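Local coordinates for Lmo2125 protein (Listeria monocytogenes serovar 1/2a, PDB 5TU0), which binds maltose and, as a lipoprotein of the bacterial solute-binding protein 1 family, probably delivers it to a membrane transporter for uptake, at residues T161-F165 with V351-A355; L169-Y173 with E197-A202. The protein carries 2 engineered substitutions. All blocks are in the same frame, centred on the assembly; numbering follows the deposited sequence.

Contact 1 (T161-F165 with V351-A355); sequences TDFYF and VWTGA. With GLC (alpha-D-glucopyranose), chain B.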
ATOM      1  N   THR A 161      -8.087  10.389   9.518  1.00 22.99           N
ATOM      2  CA  THR A 161      -7.313  10.480  10.764  1.00 23.27           C
ATOM      3  C   THR A 161      -6.077   9.580  10.661  1.00 23.22           C
ATOM      4  O   THR A 161      -5.124   9.742  11.416  1.00 23.10           O
ATOM      5  CB  THR A 161      -8.106  10.061  12.011  1.00 24.49           C
ATOM      6  OG1 THR A 161      -8.716   8.781  11.796  1.00 24.92           O
ATOM      7  CG2 THR A 161      -9.183  11.083  12.318  1.00 24.87           C
ATOM      8  N   ASP A 162      -6.130   8.611   9.745  1.00 23.43           N
ATOM      9  CA  ASP A 162      -5.046   7.664   9.519  1.00 24.01           C
ATOM     10  C   ASP A 162      -4.150   8.240   8.408  1.00 22.81           C
ATOM     11  O   ASP A 162      -4.578   8.387   7.254  1.00 21.41           O
ATOM     12  CB  ASP A 162      -5.647   6.304   9.129  1.00 25.19           C
ATOM     13  CG  ASP A 162      -4.617   5.179   9.061  1.00 27.17           C
ATOM     14  OD1 ASP A 162      -3.460   5.419   8.677  1.00 26.23           O
ATOM     15  OD2 ASP A 162      -5.004   4.024   9.344  1.00 29.70           O
ATOM     16  N   PHE A 163      -2.909   8.573   8.757  1.00 22.31           N
ATOM     17  CA  PHE A 163      -1.979   9.140   7.788  1.00 22.10           C
ATOM     18  C   PHE A 163      -1.774   8.260   6.567  1.00 21.42           C
ATOM     19  O   PHE A 163      -1.520   8.766   5.488  1.00 20.78           O
ATOM     20  CB  PHE A 163      -0.645   9.441   8.453  1.00 22.86           C
ATOM     21  CG  PHE A 163       0.350  10.070   7.546  1.00 23.05           C
ATOM     22  CD1 PHE A 163       0.127  11.336   7.030  1.00 23.81           C
ATOM     23  CD2 PHE A 163       1.557   9.428   7.260  1.00 24.23           C
ATOM     24  CE1 PHE A 163       1.060  11.934   6.205  1.00 24.04           C
ATOM     25  CE2 PHE A 163       2.488  10.030   6.433  1.00 23.80           C
ATOM     26  CZ  PHE A 163       2.237  11.279   5.914  1.00 23.73           C
ATOM     27  N   TYR A 164      -1.889   6.946   6.717  1.00 21.83           N
ATOM     28  CA  TYR A 164      -1.772   6.080   5.540  1.00 23.25           C
ATOM     29  C   TYR A 164      -2.812   6.447   4.463  1.00 23.03           C
ATOM     30  O   TYR A 164      -2.534   6.386   3.261  1.00 23.24           O
ATOM     31  CB  TYR A 164      -1.870   4.600   5.926  1.00 25.61           C
ATOM     32  CG  TYR A 164      -1.692   3.697   4.741  1.00 28.06           C
ATOM     33  CD1 TYR A 164      -0.424   3.364   4.280  1.00 29.69           C
ATOM     34  CD2 TYR A 164      -2.791   3.215   4.052  1.00 30.55           C
ATOM     35  CE1 TYR A 164      -0.267   2.548   3.168  1.00 32.09           C
ATOM     36  CE2 TYR A 164      -2.646   2.409   2.951  1.00 31.60           C
ATOM     37  CZ  TYR A 164      -1.386   2.078   2.517  1.00 32.90           C
ATOM     38  OH  TYR A 164      -1.271   1.277   1.414  1.00 38.11           O
ATOM     39  N   PHE A 165      -4.013   6.802   4.906  1.00 22.23           N
ATOM     40  CA  PHE A 165      -5.089   7.223   4.021  1.00 23.22           C
ATOM     41  C   PHE A 165      -4.993   8.675   3.566  1.00 22.52           C
ATOM     42  O   PHE A 165      -5.149   8.970   2.375  1.00 22.93           O
ATOM     43  CB  PHE A 165      -6.448   6.976   4.705  1.00 24.32           C
ATOM     44  CG  PHE A 165      -6.825   5.532   4.761  1.00 26.03           C
ATOM     45  CD1 PHE A 165      -6.271   4.694   5.707  1.00 28.07           C
ATOM     46  CD2 PHE A 165      -7.747   5.009   3.866  1.00 28.93           C
ATOM     47  CE1 PHE A 165      -6.605   3.348   5.756  1.00 29.61           C
ATOM     48  CE2 PHE A 165      -8.092   3.663   3.906  1.00 29.05           C
ATOM     49  CZ  PHE A 165      -7.525   2.831   4.849  1.00 30.03           C
ATOM     50  N   VAL A 351       7.828   9.040  11.540  1.00 25.60           N
ATOM     51  CA  VAL A 351       6.750   9.791  10.907  1.00 26.19           C
ATOM     52  C   VAL A 351       5.358   9.453  11.466  1.00 28.41           C
ATOM     53  O   VAL A 351       4.544  10.349  11.666  1.00 27.05           O
ATOM     54  CB  VAL A 351       6.793   9.598   9.380  1.00 25.30           C
ATOM     55  CG1 VAL A 351       5.600  10.261   8.687  1.00 24.87           C
ATOM     56  CG2 VAL A 351       8.096  10.167   8.832  1.00 25.40           C
ATOM     57  N   TRP A 352       5.111   8.173  11.745  1.00 30.78           N
ATOM     58  CA  TRP A 352       3.763   7.699  12.173  1.00 32.94           C
ATOM     59  C   TRP A 352       3.119   8.375  13.382  1.00 34.17           C
ATOM     60  O   TRP A 352       2.014   8.908  13.264  1.00 36.20           O
ATOM     61  CB  TRP A 352       3.766   6.171  12.325  1.00 33.13           C
ATOM     62  CG  TRP A 352       4.160   5.509  11.048  1.00 32.13           C
ATOM     63  CD1 TRP A 352       5.326   4.848  10.795  1.00 31.49           C
ATOM     64  CD2 TRP A 352       3.415   5.500   9.821  1.00 31.02           C
ATOM     65  NE1 TRP A 352       5.340   4.406   9.495  1.00 31.74           N
ATOM     66  CE2 TRP A 352       4.183   4.796   8.874  1.00 30.81           C
ATOM     67  CE3 TRP A 352       2.156   6.005   9.438  1.00 30.90           C
ATOM     68  CZ2 TRP A 352       3.746   4.581   7.569  1.00 30.27           C
ATOM     69  CZ3 TRP A 352       1.718   5.796   8.135  1.00 30.55           C
ATOM     70  CH2 TRP A 352       2.515   5.087   7.215  1.00 31.15           C
ATOM     71  N   THR A 353       3.793   8.400  14.527  1.00 36.24           N
ATOM     72  CA  THR A 353       3.222   9.044  15.713  1.00 37.90           C
ATOM     73  C   THR A 353       3.051  10.548  15.524  1.00 37.34           C
ATOM     74  O   THR A 353       2.021  11.119  15.917  1.00 38.55           O
ATOM     75  CB  THR A 353       4.042   8.738  16.983  1.00 40.89           C
ATOM     76  OG1 THR A 353       5.419   9.065  16.764  1.00 43.72           O
ATOM     77  CG2 THR A 353       3.943   7.264  17.307  1.00 42.82           C
ATOM     78  N   GLY A 354       4.037  11.186  14.887  1.00 35.03           N
ATOM     79  CA  GLY A 354       3.953  12.620  14.600  1.00 32.21           C
ATOM     80  C   GLY A 354       2.822  12.958  13.632  1.00 30.07           C
ATOM     81  O   GLY A 354       2.114  13.973  13.814  1.00 29.37           O
ATOM     82  N   ALA A 355       2.647  12.120  12.606  1.00 27.49           N
ATOM     83  CA  ALA A 355       1.595  12.336  11.618  1.00 27.59           C
ATOM     84  C   ALA A 355       0.172  12.169  12.211  1.00 27.78           C
ATOM     85  O   ALA A 355      -0.761  12.830  11.731  1.00 26.99           O
ATOM     86  CB  ALA A 355       1.799  11.451  10.394  1.00 28.01           C
TER
HETATM   87  C1  GLC B   2      -1.939  -1.721   4.559  1.00 88.80           C
HETATM   88  C2  GLC B   2      -0.499  -1.517   4.081  1.00 87.08           C
HETATM   89  C3  GLC B   2       0.439  -1.217   5.245  1.00 87.46           C
HETATM   90  C4  GLC B   2      -0.108  -0.048   6.061  1.00 87.07           C
HETATM   91  C5  GLC B   2      -1.526  -0.366   6.531  1.00 87.43           C
HETATM   92  C6  GLC B   2      -2.105   0.785   7.355  1.00 85.53           C
HETATM   93  O2  GLC B   2      -0.043  -2.681   3.384  1.00 86.79           O
HETATM   94  O3  GLC B   2       1.747  -0.913   4.744  1.00 85.71           O
HETATM   95  O4  GLC B   2       0.744   0.228   7.180  1.00 86.97           O
HETATM   96  O5  GLC B   2      -2.359  -0.627   5.392  1.00 87.29           O
HETATM   97  O6  GLC B   2      -3.526   0.642   7.493  1.00 85.30           O

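Contact 2 (L169-Y173 with E197-A202); sequences LLAGY and EGITYA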
ATOM      1  N   LEU A 169      -3.680  12.853  -0.059  1.00 21.77           N
ATOM      2  CA  LEU A 169      -4.349  14.131  -0.174  1.00 22.34           C
ATOM      3  C   LEU A 169      -3.298  15.233  -0.039  1.00 22.35           C
ATOM      4  O   LEU A 169      -3.231  16.159  -0.837  1.00 21.68           O
ATOM      5  CB  LEU A 169      -5.405  14.270   0.938  1.00 22.39           C
ATOM      6  CG  LEU A 169      -6.088  15.616   1.119  1.00 23.22           C
ATOM      7  CD1 LEU A 169      -6.838  16.021  -0.140  1.00 23.96           C
ATOM      8  CD2 LEU A 169      -7.015  15.581   2.327  1.00 23.28           C
ATOM      9  N   LEU A 170      -2.484  15.135   1.008  1.00 22.07           N
ATOM     10  CA  LEU A 170      -1.424  16.127   1.232  1.00 22.27           C
ATOM     11  C   LEU A 170      -0.436  16.112   0.042  1.00 22.19           C
ATOM     12  O   LEU A 170      -0.005  17.157  -0.447  1.00 20.95           O
ATOM     13  CB  LEU A 170      -0.689  15.851   2.552  1.00 22.61           C
ATOM     14  CG  LEU A 170      -1.343  16.330   3.847  1.00 22.93           C
ATOM     15  CD1 LEU A 170      -2.753  15.814   4.039  1.00 22.72           C
ATOM     16  CD2 LEU A 170      -0.428  15.973   5.007  1.00 23.39           C
ATOM     17  N   ALA A 171      -0.117  14.912  -0.435  1.00 22.07           N
ATOM     18  CA  ALA A 171       0.812  14.781  -1.528  1.00 22.38           C
ATOM     19  C   ALA A 171       0.211  15.318  -2.843  1.00 22.53           C
ATOM     20  O   ALA A 171       0.922  15.891  -3.669  1.00 22.01           O
ATOM     21  CB  ALA A 171       1.250  13.326  -1.680  1.00 23.26           C
ATOM     22  N   GLY A 172      -1.102  15.170  -3.012  1.00 22.53           N
ATOM     23  CA  GLY A 172      -1.767  15.673  -4.225  1.00 23.00           C
ATOM     24  C   GLY A 172      -1.653  17.188  -4.315  1.00 23.94           C
ATOM     25  O   GLY A 172      -1.701  17.765  -5.413  1.00 24.46           O
ATOM     26  N   TYR A 173      -1.526  17.830  -3.153  1.00 24.31           N
ATOM     27  CA  TYR A 173      -1.332  19.284  -3.071  1.00 25.99           C
ATOM     28  C   TYR A 173       0.153  19.727  -3.056  1.00 26.68           C
ATOM     29  O   TYR A 173       0.437  20.917  -3.008  1.00 29.14           O
ATOM     30  CB  TYR A 173      -2.071  19.833  -1.858  1.00 26.71           C
ATOM     31  CG  TYR A 173      -3.550  20.078  -2.112  1.00 27.67           C
ATOM     32  CD1 TYR A 173      -3.985  21.318  -2.599  1.00 28.73           C
ATOM     33  CD2 TYR A 173      -4.504  19.095  -1.864  1.00 27.85           C
ATOM     34  CE1 TYR A 173      -5.326  21.566  -2.823  1.00 29.52           C
ATOM     35  CE2 TYR A 173      -5.854  19.335  -2.082  1.00 28.47           C
ATOM     36  CZ  TYR A 173      -6.257  20.573  -2.572  1.00 29.60           C
ATOM     37  OH  TYR A 173      -7.594  20.823  -2.793  1.00 30.97           O
ATOM     38  N   GLU A 197      -2.391  22.972   2.695  1.00 27.73           N
ATOM     39  CA  GLU A 197      -3.614  23.065   1.877  1.00 29.04           C
ATOM     40  C   GLU A 197      -4.420  21.766   1.983  1.00 26.45           C
ATOM     41  O   GLU A 197      -5.652  21.792   2.083  1.00 25.07           O
ATOM     42  CB  GLU A 197      -3.314  23.328   0.408  1.00 31.67           C
ATOM     43  CG  GLU A 197      -3.130  24.771  -0.006  1.00 36.07           C
ATOM     44  CD  GLU A 197      -2.787  24.857  -1.493  1.00 39.11           C
ATOM     45  OE1 GLU A 197      -1.597  24.661  -1.857  1.00 40.94           O
ATOM     46  OE2 GLU A 197      -3.715  25.104  -2.294  1.00 40.47           O
ATOM     47  N   GLY A 198      -3.717  20.641   1.959  1.00 24.87           N
ATOM     48  CA  GLY A 198      -4.362  19.328   2.070  1.00 24.35           C
ATOM     49  C   GLY A 198      -5.022  19.134   3.432  1.00 23.70           C
ATOM     50  O   GLY A 198      -6.170  18.650   3.518  1.00 23.50           O
ATOM     51  N   ILE A 199      -4.301  19.529   4.494  1.00 22.97           N
ATOM     52  CA  ILE A 199      -4.810  19.418   5.838  1.00 23.19           C
ATOM     53  C   ILE A 199      -6.066  20.290   5.965  1.00 23.58           C
ATOM     54  O   ILE A 199      -7.063  19.850   6.538  1.00 23.51           O
ATOM     55  CB  ILE A 199      -3.760  19.810   6.899  1.00 23.29           C
ATOM     56  CG1 ILE A 199      -2.545  18.866   6.826  1.00 23.14           C
ATOM     57  CG2 ILE A 199      -4.381  19.724   8.284  1.00 23.84           C
ATOM     58  CD1 ILE A 199      -1.377  19.338   7.656  1.00 23.71           C
ATOM     59  N   THR A 200      -6.007  21.501   5.395  1.00 24.71           N
ATOM     60  CA  THR A 200      -7.133  22.446   5.427  1.00 25.66           C
ATOM     61  C   THR A 200      -8.361  21.859   4.728  1.00 25.51           C
ATOM     62  O   THR A 200      -9.468  21.961   5.246  1.00 25.23           O
ATOM     63  CB  THR A 200      -6.738  23.808   4.798  1.00 26.38           C
ATOM     64  OG1 THR A 200      -5.603  24.335   5.492  1.00 25.93           O
ATOM     65  CG2 THR A 200      -7.878  24.830   4.885  1.00 27.66           C
ATOM     66  N   TYR A 201      -8.158  21.251   3.561  1.00 24.84           N
ATOM     67  CA  TYR A 201      -9.243  20.607   2.827  1.00 24.90           C
ATOM     68  C   TYR A 201      -9.869  19.462   3.643  1.00 24.26           C
ATOM     69  O   TYR A 201     -11.110  19.354   3.754  1.00 23.93           O
ATOM     70  CB  TYR A 201      -8.775  20.100   1.463  1.00 24.69           C
ATOM     71  CG  TYR A 201      -9.905  19.571   0.657  1.00 24.63           C
ATOM     72  CD1 TYR A 201     -10.834  20.445   0.066  1.00 25.22           C
ATOM     73  CD2 TYR A 201     -10.100  18.193   0.503  1.00 25.46           C
ATOM     74  CE1 TYR A 201     -11.898  19.958  -0.659  1.00 24.84           C
ATOM     75  CE2 TYR A 201     -11.176  17.702  -0.231  1.00 23.99           C
ATOM     76  CZ  TYR A 201     -12.061  18.582  -0.810  1.00 24.47           C
ATOM     77  OH  TYR A 201     -13.141  18.091  -1.529  1.00 23.40           O
ATOM     78  N   ALA A 202      -9.027  18.633   4.236  1.00 23.05           N
ATOM     79  CA  ALA A 202      -9.518  17.528   5.080  1.00 23.36           C
ATOM     80  C   ALA A 202     -10.356  18.035   6.257  1.00 23.75           C
ATOM     81  O   ALA A 202     -11.400  17.467   6.580  1.00 23.04           O
ATOM     82  CB  ALA A 202      -8.359  16.673   5.591  1.00 22.63           C
TER

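Contact 1 (T161-F165 with V351-A355)
The ring of Phe-163 carries the methyl group of Ala-355 over one face and meets the indole of Trp-352 at an edge, while its neighbour Tyr-164 turns one ring face to the bound glucose unit and an edge to Trp-352 CH2. The site belongs to a two-lobed periplasmic-binding-protein fold, in which sugar is held in a cleft. Tyr-164 is a floor for it: its CD1 lies 3.9 Å from C4 of the glucose, and contacts spread across the ring to its OH, so the flat apolar surface suits the C-H-rich side of a pyranose.

Phe-163 joins helix 163-172 to helix 348-363. Its CG stands anti to the backbone N (chi1 -178°), which lays the ring against Ala-355. There Ala-355 makes a CH-pi contact, CB being 3.8 Å from the Phe-163 ring centroid; a side chain of one methyl lets the helix come this close. In an offset edge-to-face pair, the edge of Phe-163 is directed at the face of the six-membered ring of Trp-352, with planes at 72° and Phe-163 CD2 3.7 Å from Trp-352 CZ3. Val-351 adds its CG1 branch, 3.8 Å from Phe-163 CE2, and Leu-190 and Tyr-167 also pack on this ring. The long indole of Trp-352 extends further: its CZ3 also lies 4.0 Å from the backbone Tyr-164 N and 4.4 Å from Tyr-164 CB.

Asp-162, at the N-cap, caps the helix start from which both rings spring. A short acidic side chain can fold back onto the amides of a first helical turn; the second oxygen of Asp-162, OD2, forms a salt bridge with Lys-159. Asp-162 OD1 accepts from Tyr-164 N over 2.9 Å, a bent bond that reaches the oxygen on its anti side, 24° out of the carboxylate plane.

Contact 2 (L169-Y173 with E197-A202)
Leu-169 reaches across to helix 193-208 with both of its branches. CD1 meets the ring of Tyr-201 at CD2 (4.0 Å), the two side chains crossing at about a right angle, and CD2 packs on Ala-202 CB at 3.7 Å. The same CD2 lies 3.4 Å from Gly-198 O, a carbonyl already engaged by Ala-202 N within its own helix.

At Leu-170 the two backbones come nearest, its CA standing 4.4 Å from Gly-198 CA. Glycine suits this place because it has no CB to come between the two backbones. The isobutyl group of Leu-170 passes to one flank, where CD2 touches Ile-199 CG1 at 4.0 Å, and Leu-358 of helix 348-363 packs against both.

Tyr-173, just past the end of helix 163-172, covers the other flank. Having CG anti to its own carbonyl carbon (chi1 -83°), it lays one ring face over Gly-198 N, with CD2 3.9 Å from Gly-198 CA. Glu-197 passes beside the CD1-CE1 side of the ring, at about a right angle to the Tyr-173 side chain, its CB 3.7 Å from Tyr-173 CD1 and its carboxylate plane turned 67° from the ring.

Tyr-201 spends its hydroxyl on Glu-136 and Trp-205, outside the two segments. Between residues 169-173 and 197-202 the contact is thus one of apolar and van der Waals touch, so the fit depends on shape: a bare glycine surface flanked by leucine and tyrosine.

Contacts 1 and 2 use opposite ends of helix 163-172, and their centres lie about 13 Å apart. Along the chain, contact 2 is nested inside the much longer loop closed by contact 1. Helix 348-363 ties them together: its 351-355 turn packs in contact 1, and its next turns pack against contact 2. Contact 1 borders the maltose site directly through Tyr-164, which shares the pocket with Asp-70, Glu-114 and Trp-241 and whose side chain is about 6 Å from the other glucose unit. Contact 2 is more peripheral, its centre about 19 Å from that of the chain against about 14 Å for contact 1, and joins the far end of the helix to helix 193-208.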